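Local coordinates for protein LRIM1 (Anopheles gambiae, PDB 3O53) that forms a heterodimeric complex with APL1C that regulates complement-like immunity in the mosquito, seen here as its leucine-rich repeat domain, at residues Asn124-Asn129 with Val146-Leu151; Arg11-Lys16 with Asp40-Pro45; Asn224-Ile229 with Phe242-Asn247; Val159-Leu164 with Val188-Leu193. All blocks are in the same frame, centred on the assembly; numbering follows the deposited sequence.

Contact 1. Residues Asn124-Asn129 with Val146-Leu151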
# COMPACT_ATOMS: atom_id res chain seq x y z
N ASN A 124 5.01 -2.60 -9.44
CA ASN A 124 5.10 -2.89 -8.02
C ASN A 124 5.48 -1.57 -7.34
O ASN A 124 6.51 -0.99 -7.65
CB ASN A 124 6.13 -3.97 -7.74
CG ASN A 124 5.74 -5.31 -8.36
OD1 ASN A 124 4.69 -5.86 -8.05
ND2 ASN A 124 6.58 -5.83 -9.23
N ILE A 125 4.62 -1.09 -6.45
CA ILE A 125 4.73 0.27 -5.92
C ILE A 125 4.85 0.26 -4.40
O ILE A 125 3.95 -0.22 -3.71
CB ILE A 125 3.51 1.11 -6.32
CG1 ILE A 125 3.48 1.32 -7.84
CG2 ILE A 125 3.51 2.46 -5.56
CD1 ILE A 125 2.17 1.89 -8.36
N TYR A 126 5.96 0.78 -3.90
CA TYR A 126 6.25 0.77 -2.47
C TYR A 126 6.26 2.19 -1.95
O TYR A 126 7.21 2.91 -2.16
CB TYR A 126 7.62 0.13 -2.22
CG TYR A 126 7.70 -1.32 -2.64
CD1 TYR A 126 7.47 -2.33 -1.73
CD2 TYR A 126 8.00 -1.67 -3.95
CE1 TYR A 126 7.54 -3.67 -2.10
CE2 TYR A 126 8.08 -3.02 -4.34
CZ TYR A 126 7.84 -4.00 -3.40
OH TYR A 126 7.91 -5.33 -3.77
N LEU A 127 5.20 2.59 -1.25
CA LEU A 127 5.05 3.96 -0.78
C LEU A 127 4.80 4.05 0.73
O LEU A 127 4.15 4.99 1.19
CB LEU A 127 3.89 4.64 -1.52
CG LEU A 127 4.16 4.99 -2.99
CD1 LEU A 127 2.85 5.35 -3.71
CD2 LEU A 127 5.17 6.14 -3.07
N ALA A 128 5.29 3.09 1.50
CA ALA A 128 5.07 3.13 2.94
C ALA A 128 5.61 4.44 3.50
O ALA A 128 6.62 4.95 3.03
CB ALA A 128 5.75 1.96 3.62
N ASN A 129 4.93 4.98 4.51
CA ASN A 129 5.45 6.08 5.31
C ASN A 129 5.67 7.34 4.48
O ASN A 129 6.79 7.81 4.33
CB ASN A 129 6.77 5.68 5.98
CG ASN A 129 7.14 6.62 7.12
OD1 ASN A 129 6.27 7.32 7.65
ND2 ASN A 129 8.41 6.65 7.49
N VAL A 146 -1.31 -2.40 -11.53
CA VAL A 146 -0.55 -2.57 -10.31
C VAL A 146 -0.66 -4.01 -9.81
O VAL A 146 -1.73 -4.61 -9.78
CB VAL A 146 -1.05 -1.61 -9.22
CG1 VAL A 146 -0.21 -1.77 -7.97
CG2 VAL A 146 -1.00 -0.17 -9.72
N GLN A 147 0.47 -4.57 -9.41
CA GLN A 147 0.50 -5.93 -8.90
C GLN A 147 0.65 -5.90 -7.38
O GLN A 147 -0.03 -6.61 -6.67
CB GLN A 147 1.68 -6.68 -9.54
CG GLN A 147 1.81 -8.13 -9.09
CD GLN A 147 2.72 -8.94 -10.00
OE1 GLN A 147 3.82 -8.51 -10.34
NE2 GLN A 147 2.27 -10.12 -10.38
N TYR A 148 1.56 -5.05 -6.90
CA TYR A 148 1.82 -4.93 -5.48
C TYR A 148 1.71 -3.45 -5.11
O TYR A 148 2.35 -2.61 -5.72
CB TYR A 148 3.22 -5.47 -5.19
CG TYR A 148 3.62 -5.40 -3.74
CD1 TYR A 148 3.55 -6.53 -2.92
CD2 TYR A 148 4.08 -4.22 -3.18
CE1 TYR A 148 3.93 -6.47 -1.59
CE2 TYR A 148 4.45 -4.14 -1.86
CZ TYR A 148 4.38 -5.27 -1.07
OH TYR A 148 4.75 -5.17 0.25
N LEU A 149 0.90 -3.14 -4.10
CA LEU A 149 0.72 -1.75 -3.69
C LEU A 149 0.81 -1.64 -2.19
O LEU A 149 -0.07 -2.11 -1.46
CB LEU A 149 -0.62 -1.20 -4.17
CG LEU A 149 -0.91 0.27 -3.81
CD1 LEU A 149 0.23 1.20 -4.26
CD2 LEU A 149 -2.21 0.73 -4.44
N ASP A 150 1.87 -1.00 -1.72
CA ASP A 150 2.07 -0.81 -0.29
C ASP A 150 1.86 0.66 0.05
O ASP A 150 2.67 1.50 -0.32
CB ASP A 150 3.47 -1.26 0.14
CG ASP A 150 3.67 -1.16 1.64
OD1 ASP A 150 2.67 -0.98 2.37
OD2 ASP A 150 4.83 -1.26 2.10
N LEU A 151 0.77 0.95 0.75
CA LEU A 151 0.46 2.32 1.17
C LEU A 151 0.36 2.42 2.69
O LEU A 151 -0.27 3.33 3.21
CB LEU A 151 -0.84 2.80 0.52
CG LEU A 151 -0.72 3.17 -0.96
CD1 LEU A 151 -2.08 3.14 -1.66
CD2 LEU A 151 -0.07 4.55 -1.11
O HOH W 1 6.55 0.50 0.89
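Asp150 OD2 accepts a hydrogen bond from a water 2.7 Å away, and that water in turn accepts Ala128 N, tying the loop after strand 124-126 to the end of its neighbour. The same oxygen forms a salt bridge with Lys152, so OD2 has two partners. With CG anti to the backbone N (chi1 -176°), Asp150 sends OD2 toward Ala128, whose CB is 3.7 Å from it. Strands 124-126 and 148-150 run parallel, bonded from Ile125 N to Tyr148 O at 2.8 Å and from Asp150 N to Ile125 O at 3.0 Å. Leu127 N then reaches Asp150 O where the strands give way to the loops. On the face that carries Asn124, Tyr126, Tyr148 and Asp150, the two tyrosine rings lie obliquely against each other, planes 31° apart; their exact closeness is doubtful. Beside them the Asn124 and Gln147 amides lie almost coplanar, and Gln147 NE2 bonds to Glu172. On the face of Ile125 and Leu149, both buried, Ile125 CG2 meets Leu149 CD1 at 3.7 Å, the side chains running alongside. The pair sits mid-way in the row of parallel strands: Asn124 and Tyr126 bond to strand 103-105, Tyr126 stacks on His105, and Leu149 packs on strand 173-175.

Contact 2. Residues Arg11-Lys16 with Asp40-Pro45. With NAG (2-acetamido-2-deoxy-beta-D-glucopyranose), chain C.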
# COMPACT_ATOMS: atom_id res chain seq x y z
N ARG A 11 27.07 -1.77 -14.52
CA ARG A 11 26.48 -1.11 -13.36
C ARG A 11 27.51 -0.23 -12.68
O ARG A 11 28.60 -0.68 -12.34
CB ARG A 11 25.87 -2.13 -12.39
CG ARG A 11 26.85 -2.84 -11.49
CD ARG A 11 26.12 -3.80 -10.55
NE ARG A 11 25.32 -4.78 -11.28
CZ ARG A 11 24.63 -5.75 -10.71
NH1 ARG A 11 24.62 -5.88 -9.39
NH2 ARG A 11 23.93 -6.60 -11.45
N TYR A 12 27.15 1.04 -12.51
CA TYR A 12 28.05 2.04 -11.97
C TYR A 12 27.53 2.59 -10.65
O TYR A 12 26.32 2.64 -10.42
CB TYR A 12 28.18 3.20 -12.95
CG TYR A 12 28.80 2.85 -14.28
CD1 TYR A 12 30.09 3.28 -14.59
CD2 TYR A 12 28.10 2.12 -15.23
CE1 TYR A 12 30.66 2.98 -15.80
CE2 TYR A 12 28.67 1.82 -16.45
CZ TYR A 12 29.96 2.25 -16.73
OH TYR A 12 30.53 1.96 -17.94
N LYS A 13 28.45 3.03 -9.80
CA LYS A 13 28.11 3.58 -8.50
C LYS A 13 28.97 4.81 -8.27
O LYS A 13 30.15 4.82 -8.60
CB LYS A 13 28.33 2.54 -7.41
CG LYS A 13 28.13 3.03 -5.98
CD LYS A 13 27.85 1.85 -5.05
CE LYS A 13 28.36 2.09 -3.64
NZ LYS A 13 27.76 3.29 -2.99
N ILE A 14 28.37 5.87 -7.73
CA ILE A 14 29.10 7.11 -7.51
C ILE A 14 28.99 7.51 -6.04
O ILE A 14 27.90 7.52 -5.47
CB ILE A 14 28.57 8.24 -8.41
CG1 ILE A 14 28.43 7.73 -9.85
CG2 ILE A 14 29.50 9.43 -8.36
CD1 ILE A 14 28.09 8.79 -10.86
N GLU A 15 30.13 7.83 -5.43
CA GLU A 15 30.17 8.20 -4.02
C GLU A 15 30.91 9.52 -3.83
O GLU A 15 31.68 9.94 -4.70
CB GLU A 15 30.85 7.11 -3.20
CG GLU A 15 30.28 5.72 -3.39
CD GLU A 15 30.94 4.69 -2.50
OE1 GLU A 15 31.05 3.52 -2.92
OE2 GLU A 15 31.36 5.06 -1.38
N LYS A 16 30.68 10.15 -2.69
CA LYS A 16 31.36 11.40 -2.36
C LYS A 16 31.06 12.47 -3.40
O LYS A 16 31.93 13.26 -3.76
CB LYS A 16 32.87 11.17 -2.24
CG LYS A 16 33.23 10.14 -1.18
CD LYS A 16 34.70 10.16 -0.82
CE LYS A 16 34.97 9.30 0.40
NZ LYS A 16 36.42 9.22 0.74
N ASP A 40 23.94 3.86 -9.42
CA ASP A 40 23.68 3.89 -7.99
C ASP A 40 24.28 5.15 -7.38
O ASP A 40 25.49 5.32 -7.34
CB ASP A 40 24.27 2.64 -7.33
CG ASP A 40 24.06 2.61 -5.83
OD1 ASP A 40 23.28 3.43 -5.32
OD2 ASP A 40 24.69 1.76 -5.17
N LEU A 41 23.41 6.05 -6.91
CA LEU A 41 23.84 7.31 -6.31
C LEU A 41 23.49 7.38 -4.82
O LEU A 41 23.47 8.46 -4.24
CB LEU A 41 23.20 8.49 -7.03
CG LEU A 41 23.42 8.54 -8.54
CD1 LEU A 41 22.79 9.79 -9.13
CD2 LEU A 41 24.90 8.49 -8.87
N SER A 42 23.21 6.23 -4.22
CA SER A 42 22.72 6.19 -2.85
C SER A 42 23.76 6.69 -1.84
O SER A 42 24.96 6.59 -2.07
CB SER A 42 22.30 4.76 -2.48
OG SER A 42 23.32 3.84 -2.82
N GLY A 43 23.27 7.23 -0.73
CA GLY A 43 24.14 7.58 0.39
C GLY A 43 24.72 8.98 0.35
O GLY A 43 25.34 9.43 1.31
N ASN A 44 24.53 9.67 -0.77
CA ASN A 44 25.10 11.00 -0.93
C ASN A 44 24.18 12.09 -0.39
O ASN A 44 23.05 11.80 0.02
CB ASN A 44 25.40 11.24 -2.40
CG ASN A 44 26.54 10.37 -2.89
OD1 ASN A 44 27.67 10.49 -2.42
ND2 ASN A 44 26.24 9.48 -3.83
N PRO A 45 24.67 13.33 -0.36
CA PRO A 45 23.88 14.49 0.07
C PRO A 45 23.22 15.24 -1.08
O PRO A 45 23.00 16.44 -0.98
CB PRO A 45 24.94 15.39 0.71
CG PRO A 45 26.20 15.09 -0.05
CD PRO A 45 26.09 13.68 -0.57
C1 NAG C . 19.69 1.08 -3.43
C2 NAG C . 19.30 -0.39 -3.48
C3 NAG C . 19.05 -0.90 -2.07
C4 NAG C . 20.22 -0.56 -1.15
C5 NAG C . 20.56 0.92 -1.23
C6 NAG C . 21.80 1.22 -0.40
C7 NAG C . 17.97 -1.22 -5.35
C8 NAG C . 16.61 -1.22 -5.96
N2 NAG C . 18.08 -0.52 -4.22
O3 NAG C . 18.80 -2.28 -2.12
O4 NAG C . 19.85 -0.86 0.16
O5 NAG C . 20.79 1.28 -2.57
O6 NAG C . 22.90 0.51 -0.94
O7 NAG C . 18.91 -1.84 -5.87
O HOH W 2 26.21 5.23 -4.42
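Two backbone hydrogen bonds join the strand 11-15 to Asp40. Asp40 N gives to Tyr12 O at 2.9 Å, and Asp40 O takes Ile14 N at 3.0 Å, a parallel pairing with Asp40 opposite Lys13. Strand 4-8 runs antiparallel along the other side of 11-15, consistent with an N-terminal cap on the repeat solenoid.

The polar side-chain bonds belong to Asn44 and Asp40. Asn44 ND2 donates to Ile14 O at 3.0 Å, the acceptor sitting in the plane of the amide, and the same nitrogen also donates to Leu41 O; OD1 accepts Val17 N. This is the asparagine of the leucine-rich repeat, placed by a type II turn from Leu41 to Asn44, its amide crossing to the preceding strand, and Asn68 repeats the arrangement one turn on by reaching Leu41 O. Asp40 OD1 accepts Ser42 N, from above the carboxylate plane, in an Asx turn, and also Ser42 OG at 2.5 Å on its syn lone pair.

Charged groups lie alongside one another. Lys13 CD packs 3.2 Å from Asp40 OD2, but Lys13 NZ bends back, 4.1 Å from that oxygen, to a salt bridge with Glu15 OE1 at 3.3 Å and to a water.

Apolar packing is carried by Ile14 and Leu41, side by side and pointing the same way, with Leu41 CD2 against Ile14 CB at 3.7 Å. Outside them, Ser42 borders an N-acetylglucosamine of the glycan on Asn64, a sugar that also bonds to Asp86.

Contact 3. Residues Asn224-Ile229 with Phe242-Asn247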
# COMPACT_ATOMS: atom_id res chain seq x y z
N ASN A 224 -9.45 -2.30 14.06
CA ASN A 224 -10.30 -1.24 13.57
C ASN A 224 -11.33 -0.93 14.67
O ASN A 224 -11.00 -1.03 15.85
CB ASN A 224 -10.94 -1.64 12.25
CG ASN A 224 -10.02 -1.37 11.07
OD1 ASN A 224 -10.21 -0.40 10.34
ND2 ASN A 224 -9.01 -2.21 10.89
N LYS A 225 -12.55 -0.56 14.29
CA LYS A 225 -13.60 -0.31 15.27
C LYS A 225 -14.88 -0.95 14.80
O LYS A 225 -15.97 -0.38 14.94
CB LYS A 225 -13.80 1.20 15.44
CG LYS A 225 -12.51 1.91 15.79
CD LYS A 225 -12.74 3.32 16.29
CE LYS A 225 -12.52 4.32 15.20
NZ LYS A 225 -12.01 5.58 15.79
N LEU A 226 -14.76 -2.15 14.24
CA LEU A 226 -15.89 -2.82 13.61
C LEU A 226 -16.98 -3.16 14.62
O LEU A 226 -16.71 -3.73 15.68
CB LEU A 226 -15.44 -4.10 12.91
CG LEU A 226 -14.48 -3.92 11.73
CD1 LEU A 226 -14.05 -5.29 11.21
CD2 LEU A 226 -15.12 -3.08 10.60
N VAL A 227 -18.21 -2.83 14.27
CA VAL A 227 -19.37 -3.21 15.07
C VAL A 227 -20.18 -4.27 14.32
O VAL A 227 -20.68 -5.22 14.91
CB VAL A 227 -20.28 -2.00 15.34
CG1 VAL A 227 -21.38 -2.38 16.31
CG2 VAL A 227 -19.47 -0.81 15.87
N LEU A 228 -20.30 -4.10 13.00
CA LEU A 228 -21.11 -4.98 12.17
C LEU A 228 -20.37 -5.49 10.95
O LEU A 228 -19.46 -4.83 10.45
CB LEU A 228 -22.37 -4.25 11.69
CG LEU A 228 -23.34 -3.75 12.75
CD1 LEU A 228 -24.56 -3.10 12.09
CD2 LEU A 228 -23.75 -4.90 13.66
N ILE A 229 -20.80 -6.65 10.47
CA ILE A 229 -20.30 -7.26 9.24
C ILE A 229 -21.48 -7.55 8.34
O ILE A 229 -22.52 -8.01 8.81
CB ILE A 229 -19.62 -8.63 9.53
CG1 ILE A 229 -18.43 -8.45 10.48
CG2 ILE A 229 -19.17 -9.30 8.22
CD1 ILE A 229 -17.81 -9.77 10.96
N PHE A 242 -7.33 -14.93 8.55
CA PHE A 242 -8.49 -14.07 8.68
C PHE A 242 -8.44 -13.46 10.08
O PHE A 242 -8.68 -14.15 11.07
CB PHE A 242 -9.76 -14.92 8.48
CG PHE A 242 -11.04 -14.12 8.44
CD1 PHE A 242 -11.49 -13.57 7.26
CD2 PHE A 242 -11.81 -13.96 9.58
CE1 PHE A 242 -12.68 -12.85 7.22
CE2 PHE A 242 -13.00 -13.26 9.55
CZ PHE A 242 -13.44 -12.70 8.37
N ASP A 243 -8.13 -12.17 10.15
CA ASP A 243 -7.86 -11.53 11.44
C ASP A 243 -8.75 -10.32 11.69
O ASP A 243 -8.52 -9.24 11.14
CB ASP A 243 -6.39 -11.11 11.48
CG ASP A 243 -5.93 -10.69 12.86
OD1 ASP A 243 -6.78 -10.56 13.76
OD2 ASP A 243 -4.71 -10.47 13.04
N LEU A 244 -9.76 -10.50 12.55
CA LEU A 244 -10.66 -9.42 12.95
C LEU A 244 -10.53 -9.13 14.44
O LEU A 244 -11.48 -8.66 15.07
CB LEU A 244 -12.11 -9.80 12.66
CG LEU A 244 -12.47 -10.18 11.24
CD1 LEU A 244 -13.97 -10.37 11.11
CD2 LEU A 244 -11.98 -9.12 10.26
N ARG A 245 -9.37 -9.44 15.01
CA ARG A 245 -9.13 -9.16 16.42
C ARG A 245 -9.17 -7.66 16.67
O ARG A 245 -8.97 -6.88 15.75
CB ARG A 245 -7.75 -9.69 16.83
CG ARG A 245 -7.64 -11.20 16.92
CD ARG A 245 -6.23 -11.56 17.30
NE ARG A 245 -5.27 -11.04 16.32
CZ ARG A 245 -3.99 -10.82 16.55
NH1 ARG A 245 -3.46 -11.06 17.74
NH2 ARG A 245 -3.22 -10.35 15.57
N GLY A 246 -9.45 -7.26 17.91
CA GLY A 246 -9.33 -5.88 18.32
C GLY A 246 -10.46 -4.95 17.92
O GLY A 246 -10.29 -3.74 17.89
N ASN A 247 -11.62 -5.50 17.60
CA ASN A 247 -12.75 -4.68 17.19
C ASN A 247 -13.82 -4.59 18.30
O ASN A 247 -13.51 -4.83 19.45
CB ASN A 247 -13.29 -5.21 15.87
CG ASN A 247 -12.38 -4.86 14.70
OD1 ASN A 247 -12.18 -3.69 14.40
ND2 ASN A 247 -11.80 -5.88 14.06
O HOH W 3 -11.90 -1.46 18.50
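Asn247 and Leu226 lie side by side, their side chains pointing the same way, so that the amide runs along the leucine while its oxygen turns into the backbone bend at Asn224-Leu226. CG stands beside the backbone N of Asn247 (chi1 -74°), which carries Asn247 OD1 to Leu226 N at 3.0 Å. The N-H points almost straight at the oxygen, 173°, although it comes from above the carbonyl plane of the amide. Asn247 OD1 is tightly enclosed: Asn224 CB is 3.2 Å away and the carbonyl carbon Asn224 C closer still. At the other end of the same amide, Asn247 ND2 donates to Leu244 O at 3.0 Å and to Leu221 O, so both ends of the group are used and its rotation is fixed. Leu226 CD1 packs against Asn247 ND2 at 3.7 Å.

Ile229 and Leu244 meet differently, reaching toward each other tip to tip, with their CD1 atoms 3.9 Å apart. Nearby, the backbone oxygens Asn224 O and Gly246 O, both acceptors, are bridged by a water that donates to each, 2.8 Å from Asn224 O. Within the second segment, Arg245 grips Asp243 side-on with NE and NH2, Asp243 CG lying at the edge of the guanidinium, in its plane, while Asp243 OD1 also accepts Arg245 N in an Asx turn.

Side chains of helix 251-259 close over Ile229. Asn224 does one turn earlier what Asn247 does here, its OD1 accepting Leu203 N. The two are successive rungs of the asparagine ladder of a leucine-rich repeat solenoid, at its last turns before the C-terminal helices.

Contact 4. Residues Val159-Leu164 with Val188-Leu193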
# COMPACT_ATOMS: atom_id res chain seq x y z
N VAL A 159 -11.37 4.72 1.30
CA VAL A 159 -10.97 3.89 0.18
C VAL A 159 -12.18 3.58 -0.70
O VAL A 159 -13.22 3.17 -0.20
CB VAL A 159 -10.36 2.56 0.65
CG1 VAL A 159 -10.22 1.58 -0.53
CG2 VAL A 159 -9.01 2.81 1.32
N ASN A 160 -12.02 3.77 -2.00
CA ASN A 160 -13.02 3.39 -2.98
C ASN A 160 -12.35 2.44 -3.96
O ASN A 160 -11.52 2.85 -4.76
CB ASN A 160 -13.55 4.64 -3.70
CG ASN A 160 -14.61 4.32 -4.76
OD1 ASN A 160 -14.86 3.16 -5.08
ND2 ASN A 160 -15.22 5.37 -5.30
N PHE A 161 -12.71 1.16 -3.89
CA PHE A 161 -12.05 0.14 -4.68
C PHE A 161 -12.11 0.42 -6.17
O PHE A 161 -11.21 0.07 -6.90
CB PHE A 161 -12.65 -1.24 -4.40
CG PHE A 161 -12.23 -1.84 -3.08
CD1 PHE A 161 -10.90 -1.82 -2.68
CD2 PHE A 161 -13.17 -2.42 -2.23
CE1 PHE A 161 -10.51 -2.36 -1.46
CE2 PHE A 161 -12.79 -2.97 -1.01
CZ PHE A 161 -11.46 -2.95 -0.62
N ALA A 162 -13.19 1.06 -6.61
CA ALA A 162 -13.34 1.43 -8.01
C ALA A 162 -12.13 2.22 -8.52
O ALA A 162 -11.79 2.17 -9.70
CB ALA A 162 -14.62 2.23 -8.21
N GLU A 163 -11.49 2.97 -7.63
CA GLU A 163 -10.33 3.78 -8.05
C GLU A 163 -9.12 2.91 -8.43
O GLU A 163 -8.16 3.40 -9.02
CB GLU A 163 -9.97 4.82 -6.98
CG GLU A 163 -10.99 5.97 -6.96
CD GLU A 163 -10.81 6.93 -5.79
OE1 GLU A 163 -9.77 6.86 -5.10
OE2 GLU A 163 -11.72 7.76 -5.57
N LEU A 164 -9.20 1.63 -8.10
CA LEU A 164 -8.16 0.66 -8.45
C LEU A 164 -8.64 -0.30 -9.54
O LEU A 164 -8.01 -1.33 -9.79
CB LEU A 164 -7.74 -0.13 -7.21
CG LEU A 164 -6.99 0.65 -6.12
CD1 LEU A 164 -6.62 -0.25 -4.93
CD2 LEU A 164 -5.74 1.30 -6.72
N VAL A 188 -15.36 -4.27 -6.85
CA VAL A 188 -14.47 -4.66 -7.93
C VAL A 188 -14.11 -6.13 -7.77
O VAL A 188 -13.85 -6.59 -6.66
CB VAL A 188 -13.19 -3.80 -7.94
CG1 VAL A 188 -12.26 -4.22 -9.07
CG2 VAL A 188 -13.57 -2.32 -8.07
N VAL A 189 -14.12 -6.86 -8.87
CA VAL A 189 -13.64 -8.22 -8.84
C VAL A 189 -12.13 -8.22 -9.05
O VAL A 189 -11.65 -8.09 -10.18
CB VAL A 189 -14.34 -9.09 -9.91
CG1 VAL A 189 -13.81 -10.52 -9.87
CG2 VAL A 189 -15.86 -9.07 -9.70
N PHE A 190 -11.39 -8.33 -7.95
CA PHE A 190 -9.93 -8.44 -8.01
C PHE A 190 -9.57 -9.90 -8.19
O PHE A 190 -9.36 -10.63 -7.22
CB PHE A 190 -9.30 -7.87 -6.73
CG PHE A 190 -9.44 -6.38 -6.59
CD1 PHE A 190 -8.71 -5.51 -7.39
CD2 PHE A 190 -10.32 -5.84 -5.67
CE1 PHE A 190 -8.85 -4.13 -7.27
CE2 PHE A 190 -10.46 -4.46 -5.54
CZ PHE A 190 -9.72 -3.61 -6.35
N ALA A 191 -9.50 -10.33 -9.45
CA ALA A 191 -9.34 -11.74 -9.78
C ALA A 191 -8.10 -12.36 -9.14
O ALA A 191 -8.10 -13.55 -8.82
CB ALA A 191 -9.30 -11.91 -11.29
N LYS A 192 -7.06 -11.56 -8.95
CA LYS A 192 -5.78 -12.08 -8.49
C LYS A 192 -5.41 -11.67 -7.06
O LYS A 192 -4.33 -12.02 -6.59
CB LYS A 192 -4.66 -11.61 -9.43
CG LYS A 192 -4.75 -12.20 -10.82
CD LYS A 192 -3.41 -12.13 -11.52
CE LYS A 192 -3.41 -12.93 -12.81
NZ LYS A 192 -2.03 -13.15 -13.32
N LEU A 193 -6.27 -10.95 -6.37
CA LEU A 193 -5.91 -10.41 -5.06
C LEU A 193 -5.62 -11.56 -4.09
O LEU A 193 -6.48 -12.40 -3.84
CB LEU A 193 -7.02 -9.53 -4.51
CG LEU A 193 -6.68 -8.73 -3.25
CD1 LEU A 193 -5.53 -7.78 -3.54
CD2 LEU A 193 -7.91 -7.97 -2.72
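Phe190 presents its edge to the face of Phe161 in an offset edge-to-face pair, ring planes 78° apart. Phe190 CE2 lies 3.9 Å from Phe161 CD1, and the two side chains cross at about a right angle. Next along the ring, Phe190 CZ meets Leu164 CB at 4.1 Å, and Leu164 O sits near the ring plane beside CE1. Val188 completes the shell with both methyls: Val188 CG2 rests on Phe161 O at 3.6 Å, while CG1, anti to the backbone N (chi1 179°), covers the centre of the Phe190 ring 3.7 Å above its plane.

Backbone bonds lie behind these groups. Asn160 OD1 accepts Ala162 N at 3.1 Å in an Asx turn that opens the 3-10 segment, and Leu164 N bonds to Phe161 O at 2.8 Å; the CB atoms of Phe161 and Leu164 point toward the second segment. Phe190 is the centre of an inverse gamma turn and begins a type I turn to Leu193. Further out, Val188 N gives to Ser212 OG, and Phe161 is bonded through its backbone to Lys185 of strand 183-185. Short strands and 3-10 turns away from the main row of strands, with apolar side chains packed between successive turns, are consistent with the convex side of a leucine-rich repeat solenoid.

Overall arrangement
Along the chain the order is contact 2, contact 1, contact 4, contact 3, each closing before the next opens, consistent with a solenoid of successive repeats. Contacts 1, 2 and 3 all reach the long row of strands lining one side of the domain: contact 2 near its N-terminal end, contact 1 mid-way, contact 3 at its last strand. Contacts 2 and 3 lie about 46 Å apart between centres, with contact 1 about 24 Å from either. Contact 4 lies off that row, by the short strands 158-160 and 183-185, about 14 Å from contact 1 between centres, and the two touch through Leu149 CD2 and Leu164 CD2 at 4.2 Å. Together they tie neighbouring turns along one elongated leucine-rich repeat domain.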